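Local coordinates for protein oxidoreductase, zinc-binding dehydrogenase family (Myxococcus xanthus, PDB 5K1S) that belongs to the zinc-binding medium-chain reductases and takes part in an alternative route of de novo isovaleryl coenzyme A biosynthesis, at residues L68-H79 / N127-Y138; G27-E35 / L336-F344. One frame throughout, in Å; residues are numbered along the deposited sequence. Where two conformers were deposited one is given.

Contact 1: L68-H79 / N127-Y138; sequences LPRTSVPAILGH and NRFFGEELPGGY. With ZN (zinc ion), chain F.
Leu77 O accepts the backbone N-H of Tyr138 at 3.0 Å, with a C=O...N angle of 168° that puts the donor almost in line with the carbonyl. The same oxygen lies over a face of the Tyr138 ring, and Leu77 CB makes an off-centre CH-pi contact, 4.2 Å from the ring centroid. Two further backbone bonds close this tight end: Gly136 N to Ile76 O, 2.8 Å, and Gly137 N to Gly78 O, 3.1 Å. In both, the donor stands well above the carbonyl plane. The phenol OH of Tyr138 meets His343 NE2, so a leucine in its place would probably leave that nitrogen without its hydroxyl partner and the Leu77 peptide without its aromatic cover.

Next along, His79 CB lies beside the Phe130 carbonyl; a first torsion of 65° swings the imidazole away from the loop, and NE2 binds zinc at 2.0 Å together with Cys57 and Cys166.

The other end is looser and faces solvent. Here the Arg70 guanidinium stacks on the Asn127 amide, planes 8° apart, with Asn127 ND2 3.3 Å above it, while the bond from Arg70 NH1 to Asn127 O is weak at 3.5 Å. The Arg70 NE salt bridge to Glu133 OE2 is doubtful, because Glu133 has two conformers.

Helix 58-64 flanks the two loops: its Asn63 bonds both Thr71 OG1 and Gly131 O. Strand 17-23 pairs with Tyr138 through Val21, and Phe130 packs on strand 141-145.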
loop_
_atom_site.group_PDB
_atom_site.type_symbol
_atom_site.label_atom_id
_atom_site.label_comp_id
_atom_site.label_asym_id
_atom_site.label_seq_id
_atom_site.Cartn_x
_atom_site.Cartn_y
_atom_site.Cartn_z
ATOM N N LEU A 68 -0.208 9.758 24.927
ATOM C CA LEU A 68 0.909 10.097 24.052
ATOM C C LEU A 68 2.182 10.069 24.886
ATOM O O LEU A 68 2.364 10.941 25.751
ATOM C CB LEU A 68 0.714 11.472 23.412
ATOM C CG LEU A 68 -0.085 11.500 22.105
ATOM C CD1 LEU A 68 0.678 10.817 20.976
ATOM C CD2 LEU A 68 -1.440 10.850 22.285
ATOM N N PRO A 69 3.087 9.107 24.683
ATOM C CA PRO A 69 4.167 8.909 25.667
ATOM C C PRO A 69 5.076 10.111 25.850
ATOM O O PRO A 69 5.562 10.338 26.966
ATOM C CB PRO A 69 4.939 7.706 25.103
ATOM C CG PRO A 69 4.003 7.045 24.151
ATOM C CD PRO A 69 3.176 8.142 23.574
ATOM N N ARG A 70 5.330 10.889 24.803
ATOM C CA ARG A 70 6.318 11.955 24.881
ATOM C C ARG A 70 5.760 13.259 25.440
ATOM O O ARG A 70 6.525 14.212 25.618
ATOM C CB ARG A 70 6.933 12.201 23.500
ATOM C CG ARG A 70 7.794 11.041 23.019
ATOM C CD ARG A 70 8.744 11.454 21.909
ATOM N NE ARG A 70 8.035 11.812 20.685
ATOM C CZ ARG A 70 7.680 10.950 19.737
ATOM N NH1 ARG A 70 7.038 11.385 18.658
ATOM N NH2 ARG A 70 7.959 9.658 19.861
ATOM N N THR A 71 4.464 13.330 25.730
ATOM C CA THR A 71 3.911 14.504 26.389
ATOM C C THR A 71 4.218 14.449 27.882
ATOM O O THR A 71 4.282 13.373 28.483
ATOM C CB THR A 71 2.401 14.598 26.167
ATOM O OG1 THR A 71 2.100 14.366 24.786
ATOM C CG2 THR A 71 1.885 15.978 26.565
ATOM N N SER A 72 4.410 15.623 28.480
ATOM C CA SER A 72 4.830 15.715 29.873
ATOM C C SER A 72 4.169 16.913 30.539
ATOM O O SER A 72 4.268 18.038 30.040
ATOM C CB SER A 72 6.354 15.828 29.971
ATOM O OG SER A 72 6.781 15.808 31.320
ATOM N N VAL A 73 3.509 16.666 31.668
ATOM C CA VAL A 73 2.844 17.725 32.421
ATOM C C VAL A 73 3.872 18.530 33.224
ATOM O O VAL A 73 4.856 17.970 33.709
ATOM C CB VAL A 73 1.758 17.157 33.360
ATOM C CG1 VAL A 73 0.659 16.481 32.559
ATOM C CG2 VAL A 73 2.363 16.185 34.372
ATOM N N PRO A 74 3.652 19.847 33.376
ATOM C CA PRO A 74 2.552 20.636 32.807
ATOM C C PRO A 74 2.689 20.786 31.295
ATOM O O PRO A 74 3.811 20.840 30.789
ATOM C CB PRO A 74 2.683 21.985 33.514
ATOM C CG PRO A 74 4.119 22.077 33.883
ATOM C CD PRO A 74 4.553 20.676 34.195
ATOM N N ALA A 75 1.565 20.844 30.585
ATOM C CA ALA A 75 1.582 20.807 29.131
ATOM C C ALA A 75 0.532 21.744 28.557
ATOM O O ALA A 75 -0.585 21.839 29.076
ATOM C CB ALA A 75 1.336 19.383 28.612
ATOM N N ILE A 76 0.906 22.433 27.483
ATOM C CA ILE A 76 -0.016 23.219 26.674
ATOM C C ILE A 76 -0.297 22.403 25.420
ATOM O O ILE A 76 0.600 22.179 24.602
ATOM C CB ILE A 76 0.563 24.598 26.332
ATOM C CG1 ILE A 76 0.793 25.409 27.611
ATOM C CG2 ILE A 76 -0.362 25.350 25.374
ATOM C CD1 ILE A 76 1.583 26.691 27.397
ATOM N N LEU A 77 -1.536 21.954 25.266
ATOM C CA LEU A 77 -1.896 21.068 24.172
ATOM C C LEU A 77 -2.295 21.870 22.936
ATOM O O LEU A 77 -2.447 23.092 22.976
ATOM C CB LEU A 77 -3.038 20.140 24.594
ATOM C CG LEU A 77 -2.931 19.511 25.987
ATOM C CD1 LEU A 77 -4.019 18.460 26.173
ATOM C CD2 LEU A 77 -1.553 18.910 26.237
ATOM N N GLY A 78 -2.461 21.158 21.825
ATOM C CA GLY A 78 -2.963 21.756 20.603
ATOM C C GLY A 78 -1.930 21.820 19.500
ATOM O O GLY A 78 -0.834 22.355 19.697
ATOM N N HIS A 79 -2.270 21.281 18.329
ATOM C CA HIS A 79 -1.378 21.287 17.178
ATOM C C HIS A 79 -1.983 21.967 15.958
ATOM O O HIS A 79 -1.352 21.972 14.893
ATOM C CB HIS A 79 -0.975 19.850 16.812
ATOM C CG HIS A 79 -2.115 18.997 16.347
ATOM N ND1 HIS A 79 -2.591 17.930 17.079
ATOM C CD2 HIS A 79 -2.867 19.047 15.223
ATOM C CE1 HIS A 79 -3.589 17.363 16.426
ATOM N NE2 HIS A 79 -3.778 18.023 15.297
ATOM N N ASN A 127 10.716 14.355 15.221
ATOM C CA ASN A 127 9.311 13.962 15.250
ATOM C C ASN A 127 8.526 14.733 16.306
ATOM O O ASN A 127 7.495 14.249 16.783
ATOM C CB ASN A 127 9.186 12.457 15.489
ATOM C CG ASN A 127 9.906 12.004 16.745
ATOM O OD1 ASN A 127 10.359 12.823 17.547
ATOM N ND2 ASN A 127 10.012 10.694 16.924
ATOM N N ARG A 128 8.986 15.926 16.672
ATOM C CA ARG A 128 8.298 16.721 17.680
ATOM C C ARG A 128 6.934 17.171 17.173
ATOM O O ARG A 128 6.803 17.657 16.046
ATOM C CB ARG A 128 9.149 17.931 18.062
ATOM C CG ARG A 128 10.346 17.588 18.937
ATOM C CD ARG A 128 11.587 18.346 18.495
ATOM N NE ARG A 128 11.318 19.768 18.309
ATOM C CZ ARG A 128 12.135 20.608 17.684
ATOM N NH1 ARG A 128 13.282 20.175 17.176
ATOM N NH2 ARG A 128 11.804 21.886 17.562
ATOM N N PHE A 129 5.924 17.009 18.016
ATOM C CA PHE A 129 4.565 17.437 17.726
ATOM C C PHE A 129 4.250 18.727 18.470
ATOM O O PHE A 129 4.755 18.973 19.569
ATOM C CB PHE A 129 3.557 16.358 18.130
ATOM C CG PHE A 129 3.296 15.328 17.067
ATOM C CD1 PHE A 129 4.205 14.315 16.821
ATOM C CD2 PHE A 129 2.124 15.362 16.327
ATOM C CE1 PHE A 129 3.957 13.361 15.846
ATOM C CE2 PHE A 129 1.871 14.412 15.353
ATOM C CZ PHE A 129 2.786 13.410 15.114
ATOM N N PHE A 130 3.406 19.554 17.861
ATOM C CA PHE A 130 2.860 20.701 18.570
ATOM C C PHE A 130 1.834 20.229 19.592
ATOM O O PHE A 130 0.989 19.378 19.301
ATOM C CB PHE A 130 2.224 21.686 17.590
ATOM C CG PHE A 130 3.220 22.456 16.777
ATOM C CD1 PHE A 130 3.688 21.956 15.573
ATOM C CD2 PHE A 130 3.690 23.682 17.215
ATOM C CE1 PHE A 130 4.608 22.666 14.826
ATOM C CE2 PHE A 130 4.614 24.393 16.473
ATOM C CZ PHE A 130 5.071 23.885 15.278
ATOM N N GLY A 131 1.916 20.778 20.801
ATOM C CA GLY A 131 1.076 20.322 21.887
ATOM C C GLY A 131 1.603 19.112 22.622
ATOM O O GLY A 131 0.905 18.584 23.498
ATOM N N GLU A 132 2.810 18.652 22.294
ATOM C CA GLU A 132 3.417 17.520 22.980
ATOM C C GLU A 132 4.824 17.884 23.440
ATOM O O GLU A 132 4.989 18.490 24.502
ATOM C CB GLU A 132 3.423 16.291 22.069
ATOM C CG GLU A 132 2.025 15.764 21.774
ATOM C CD GLU A 132 1.993 14.764 20.639
ATOM O OE1 GLU A 132 2.959 13.985 20.497
ATOM O OE2 GLU A 132 0.999 14.763 19.883
ATOM N N GLU A 133 5.849 17.540 22.656
ATOM C CA GLU A 133 7.214 17.861 23.060
ATOM C C GLU A 133 7.441 19.366 23.116
ATOM O O GLU A 133 8.248 19.841 23.923
ATOM C CB GLU A 133 8.218 17.210 22.108
ATOM C CG GLU A 133 7.952 15.739 21.835
ATOM C CD GLU A 133 9.193 14.996 21.380
ATOM O OE1 GLU A 133 10.263 15.187 21.996
ATOM O OE2 GLU A 133 9.102 14.225 20.402
ATOM N N LEU A 134 6.747 20.128 22.271
ATOM C CA LEU A 134 6.828 21.576 22.341
ATOM C C LEU A 134 5.432 22.165 22.522
ATOM O O LEU A 134 4.443 21.577 22.069
ATOM C CB LEU A 134 7.495 22.171 21.091
ATOM C CG LEU A 134 7.013 21.719 19.717
ATOM C CD1 LEU A 134 5.825 22.542 19.283
ATOM C CD2 LEU A 134 8.135 21.825 18.695
ATOM N N PRO A 135 5.317 23.313 23.192
ATOM C CA PRO A 135 3.991 23.807 23.584
ATOM C C PRO A 135 3.064 24.000 22.392
ATOM O O PRO A 135 3.496 24.291 21.274
ATOM C CB PRO A 135 4.300 25.140 24.274
ATOM C CG PRO A 135 5.713 25.016 24.722
ATOM C CD PRO A 135 6.393 24.195 23.675
ATOM N N GLY A 136 1.765 23.858 22.654
ATOM C CA GLY A 136 0.751 23.875 21.625
ATOM C C GLY A 136 0.046 25.213 21.509
ATOM O O GLY A 136 0.514 26.245 22.003
ATOM N N GLY A 137 -1.107 25.188 20.846
ATOM C CA GLY A 137 -1.871 26.378 20.536
ATOM C C GLY A 137 -3.013 26.686 21.477
ATOM O O GLY A 137 -3.781 27.616 21.204
ATOM N N TYR A 138 -3.168 25.934 22.566
ATOM C CA TYR A 138 -4.162 26.267 23.583
ATOM C C TYR A 138 -3.679 27.445 24.418
ATOM O O TYR A 138 -3.624 27.361 25.650
ATOM C CB TYR A 138 -4.450 25.073 24.499
ATOM C CG TYR A 138 -5.238 23.947 23.869
ATOM C CD1 TYR A 138 -5.499 23.922 22.501
ATOM C CD2 TYR A 138 -5.727 22.906 24.653
ATOM C CE1 TYR A 138 -6.215 22.898 21.935
ATOM C CE2 TYR A 138 -6.449 21.875 24.091
ATOM C CZ TYR A 138 -6.687 21.882 22.728
ATOM O OH TYR A 138 -7.399 20.879 22.127
HETATM ZN ZN ZN F . -4.994 16.722 14.357
#

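Contact 2: G27-E35 / L336-F344; sequences GEAGNLKME and LAEAAKAHF
The His343 imidazole is gripped at both nitrogens while Leu32 covers one of its faces: ND1 is hydrogen-bonded to Arg64, and Tyr138 anchors the ring a second time at NE2. These two outside partners help fix the rotation of the ring. Leu32 CD1 stands over its centre, 3.7 Å from the centroid and 13° off the ring normal, a CH-pi contact in which the methyl meets the flat of the ring. The same leucine methyl also reaches Ala339 CB at 4.0 Å, so one branch wedges between two helix residues a turn apart.

Before the strand, Ala29 O accepts the backbone N-H of Leu32 at 3.2 Å, closing the short 3-10 turn, and the Ala340 methyl packs against that turn from the helix. On the same turn, Ala29 CB sits beside His343 CB, 3.9 Å away, and Gly30 passes near the Ala340 methyl. Neither segment hydrogen-bonds the other; what joins them is apolar packing and the CH-pi contact.

Met34 supplies the far end. CG is anti to the backbone N (chi1 179°), and the chain then bends at its next two torsions, which brings CE to 3.6 Å from Ala337 CB and 4.0 Å from Leu336 CG. The small alanines along this flank are consistent with the close spacing: the axes of strand 32-35 and helix 339-344 approach to 8.4 Å and run nearly antiparallel, at 157°.

Strand 32-38 pairs antiparallel with strand 17-23, and helix 339-347 follows strand 330-335. The contact is thus a helix packed on an N-terminal beta-hairpin, within the GroES-like catalytic domain of a medium-chain dehydrogenase.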
loop_
_atom_site.group_PDB
_atom_site.type_symbol
_atom_site.label_atom_id
_atom_site.label_comp_id
_atom_site.label_asym_id
_atom_site.label_seq_id
_atom_site.Cartn_x
_atom_site.Cartn_y
_atom_site.Cartn_z
ATOM N N GLY A 27 -5.776 13.087 32.511
ATOM C CA GLY A 27 -7.030 12.562 33.012
ATOM C C GLY A 27 -8.254 13.099 32.302
ATOM O O GLY A 27 -8.275 13.206 31.072
ATOM N N GLU A 28 -9.283 13.440 33.074
ATOM C CA GLU A 28 -10.553 13.871 32.511
ATOM C C GLU A 28 -10.433 15.261 31.891
ATOM O O GLU A 28 -9.484 16.010 32.142
ATOM C CB GLU A 28 -11.639 13.878 33.586
ATOM C CG GLU A 28 -11.377 14.856 34.722
ATOM C CD GLU A 28 -12.510 14.909 35.725
ATOM O OE1 GLU A 28 -13.321 13.958 35.766
ATOM O OE2 GLU A 28 -12.592 15.910 36.469
ATOM N N ALA A 29 -11.433 15.604 31.073
ATOM C CA ALA A 29 -11.427 16.880 30.367
ATOM C C ALA A 29 -11.318 18.057 31.326
ATOM O O ALA A 29 -10.751 19.097 30.969
ATOM C CB ALA A 29 -12.690 17.008 29.516
ATOM N N GLY A 30 -11.849 17.918 32.540
ATOM C CA GLY A 30 -11.831 19.004 33.504
ATOM C C GLY A 30 -10.451 19.409 33.977
ATOM O O GLY A 30 -10.317 20.478 34.582
ATOM N N ASN A 31 -9.428 18.590 33.722
ATOM C CA ASN A 31 -8.073 18.928 34.137
ATOM C C ASN A 31 -7.497 20.102 33.358
ATOM O O ASN A 31 -6.473 20.653 33.775
ATOM C CB ASN A 31 -7.165 17.709 33.984
ATOM C CG ASN A 31 -7.614 16.545 34.840
ATOM O OD1 ASN A 31 -8.729 16.543 35.362
ATOM N ND2 ASN A 31 -6.749 15.550 34.991
ATOM N N LEU A 32 -8.120 20.490 32.248
ATOM C CA LEU A 32 -7.698 21.661 31.490
ATOM C C LEU A 32 -8.186 22.917 32.204
ATOM O O LEU A 32 -9.385 23.060 32.466
ATOM C CB LEU A 32 -8.249 21.594 30.068
ATOM C CG LEU A 32 -7.807 20.400 29.216
ATOM C CD1 LEU A 32 -8.630 20.330 27.941
ATOM C CD2 LEU A 32 -6.322 20.476 28.886
ATOM N N LYS A 33 -7.263 23.825 32.521
ATOM C CA LYS A 33 -7.599 25.023 33.281
ATOM C C LYS A 33 -6.777 26.202 32.780
ATOM O O LYS A 33 -5.556 26.094 32.631
ATOM C CB LYS A 33 -7.356 24.810 34.780
ATOM N N MET A 34 -7.449 27.323 32.527
ATOM C CA MET A 34 -6.754 28.541 32.128
ATOM C C MET A 34 -5.864 29.029 33.263
ATOM O O MET A 34 -6.293 29.103 34.418
ATOM C CB MET A 34 -7.767 29.622 31.746
ATOM C CG MET A 34 -7.151 30.962 31.332
ATOM S SD MET A 34 -6.690 31.037 29.590
ATOM C CE MET A 34 -8.300 31.232 28.829
ATOM N N GLU A 35 -4.621 29.368 32.929
ATOM C CA GLU A 35 -3.674 29.895 33.898
ATOM C C GLU A 35 -2.909 31.050 33.267
ATOM O O GLU A 35 -3.037 31.335 32.073
ATOM C CB GLU A 35 -2.698 28.816 34.381
ATOM C CG GLU A 35 -3.367 27.628 35.047
ATOM C CD GLU A 35 -2.373 26.562 35.470
ATOM O OE1 GLU A 35 -1.154 26.800 35.342
ATOM O OE2 GLU A 35 -2.812 25.486 35.928
ATOM N N LEU A 336 -11.272 30.080 24.667
ATOM C CA LEU A 336 -10.195 29.188 25.078
ATOM C C LEU A 336 -10.438 28.631 26.475
ATOM O O LEU A 336 -10.177 27.450 26.738
ATOM C CB LEU A 336 -8.860 29.930 25.015
ATOM C CG LEU A 336 -7.628 29.181 25.517
ATOM C CD1 LEU A 336 -7.385 27.925 24.694
ATOM C CD2 LEU A 336 -6.403 30.082 25.496
ATOM N N ALA A 337 -10.948 29.464 27.386
ATOM C CA ALA A 337 -11.137 29.036 28.767
ATOM C C ALA A 337 -12.078 27.847 28.886
ATOM O O ALA A 337 -12.056 27.156 29.911
ATOM C CB ALA A 337 -11.669 30.200 29.606
ATOM N N GLU A 338 -12.904 27.592 27.872
ATOM C CA GLU A 338 -13.834 26.470 27.877
ATOM C C GLU A 338 -13.289 25.270 27.110
ATOM O O GLU A 338 -14.054 24.546 26.463
ATOM C CB GLU A 338 -15.181 26.904 27.302
ATOM C CG GLU A 338 -15.878 27.977 28.124
ATOM C CD GLU A 338 -17.203 28.404 27.526
ATOM O OE1 GLU A 338 -17.670 27.742 26.575
ATOM O OE2 GLU A 338 -17.777 29.404 28.007
ATOM N N ALA A 339 -11.974 25.045 27.171
ATOM C CA ALA A 339 -11.387 23.902 26.480
ATOM C C ALA A 339 -11.952 22.592 27.010
ATOM O O ALA A 339 -12.226 21.667 26.236
ATOM C CB ALA A 339 -9.866 23.928 26.622
ATOM N N ALA A 340 -12.135 22.492 28.327
ATOM C CA ALA A 340 -12.706 21.280 28.906
ATOM C C ALA A 340 -14.050 20.955 28.268
ATOM O O ALA A 340 -14.285 19.823 27.829
ATOM C CB ALA A 340 -12.851 21.438 30.420
ATOM N N LYS A 341 -14.944 21.944 28.198
ATOM C CA LYS A 341 -16.235 21.730 27.556
ATOM C C LYS A 341 -16.061 21.251 26.121
ATOM O O LYS A 341 -16.798 20.372 25.657
ATOM C CB LYS A 341 -17.058 23.017 27.589
ATOM C CG LYS A 341 -17.260 23.593 28.980
ATOM C CD LYS A 341 -18.254 24.745 28.965
ATOM C CE LYS A 341 -18.440 25.345 30.350
ATOM N NZ LYS A 341 -19.489 26.402 30.363
ATOM N N ALA A 342 -15.085 21.813 25.404
ATOM C CA ALA A 342 -14.857 21.418 24.018
ATOM C C ALA A 342 -14.531 19.933 23.918
ATOM O O ALA A 342 -15.099 19.216 23.088
ATOM C CB ALA A 342 -13.735 22.261 23.413
ATOM N N HIS A 343 -13.611 19.454 24.759
ATOM C CA HIS A 343 -13.257 18.037 24.733
ATOM C C HIS A 343 -14.450 17.164 25.087
ATOM O O HIS A 343 -14.689 16.133 24.445
ATOM C CB HIS A 343 -12.099 17.761 25.691
ATOM C CG HIS A 343 -10.782 18.249 25.189
ATOM N ND1 HIS A 343 -9.591 17.638 25.505
ATOM C CD2 HIS A 343 -10.471 19.293 24.387
ATOM C CE1 HIS A 343 -8.599 18.285 24.920
ATOM N NE2 HIS A 343 -9.107 19.293 24.234
ATOM N N PHE A 344 -15.202 17.548 26.118
ATOM C CA PHE A 344 -16.385 16.781 26.491
ATOM C C PHE A 344 -17.323 16.631 25.301
ATOM O O PHE A 344 -17.783 15.525 24.992
ATOM C CB PHE A 344 -17.097 17.454 27.664
ATOM C CG PHE A 344 -18.190 16.618 28.268
ATOM C CD1 PHE A 344 -19.457 16.598 27.708
ATOM C CD2 PHE A 344 -17.949 15.850 29.396
ATOM C CE1 PHE A 344 -20.462 15.826 28.260
ATOM C CE2 PHE A 344 -18.951 15.078 29.953
ATOM C CZ PHE A 344 -20.208 15.067 29.384
#

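After a short helix 10-14, the chain forms hairpin 17-23/32-38; the end of its connection and the start of its second strand give the 27-35 side of contact 2. Helix 58-64 follows, then 68-79. Contact 1 closes a loop of 47 intervening residues, which carries strands 80-88 and 100-103 and the four-cysteine zinc site. The chain goes on to build the six-stranded parallel sheet of the Rossmann-type domain and returns at 336-344, where contact 2 closes a loop of 300 residues with contact 1 nested inside. The two contacts touch directly: Leu336 CD1 lies 3.7 Å from Tyr138 C, and Leu77 CD1 packs against Leu32 CD2. Together they tie the late C-terminal helix to the early hairpin and the zinc-ligand loop.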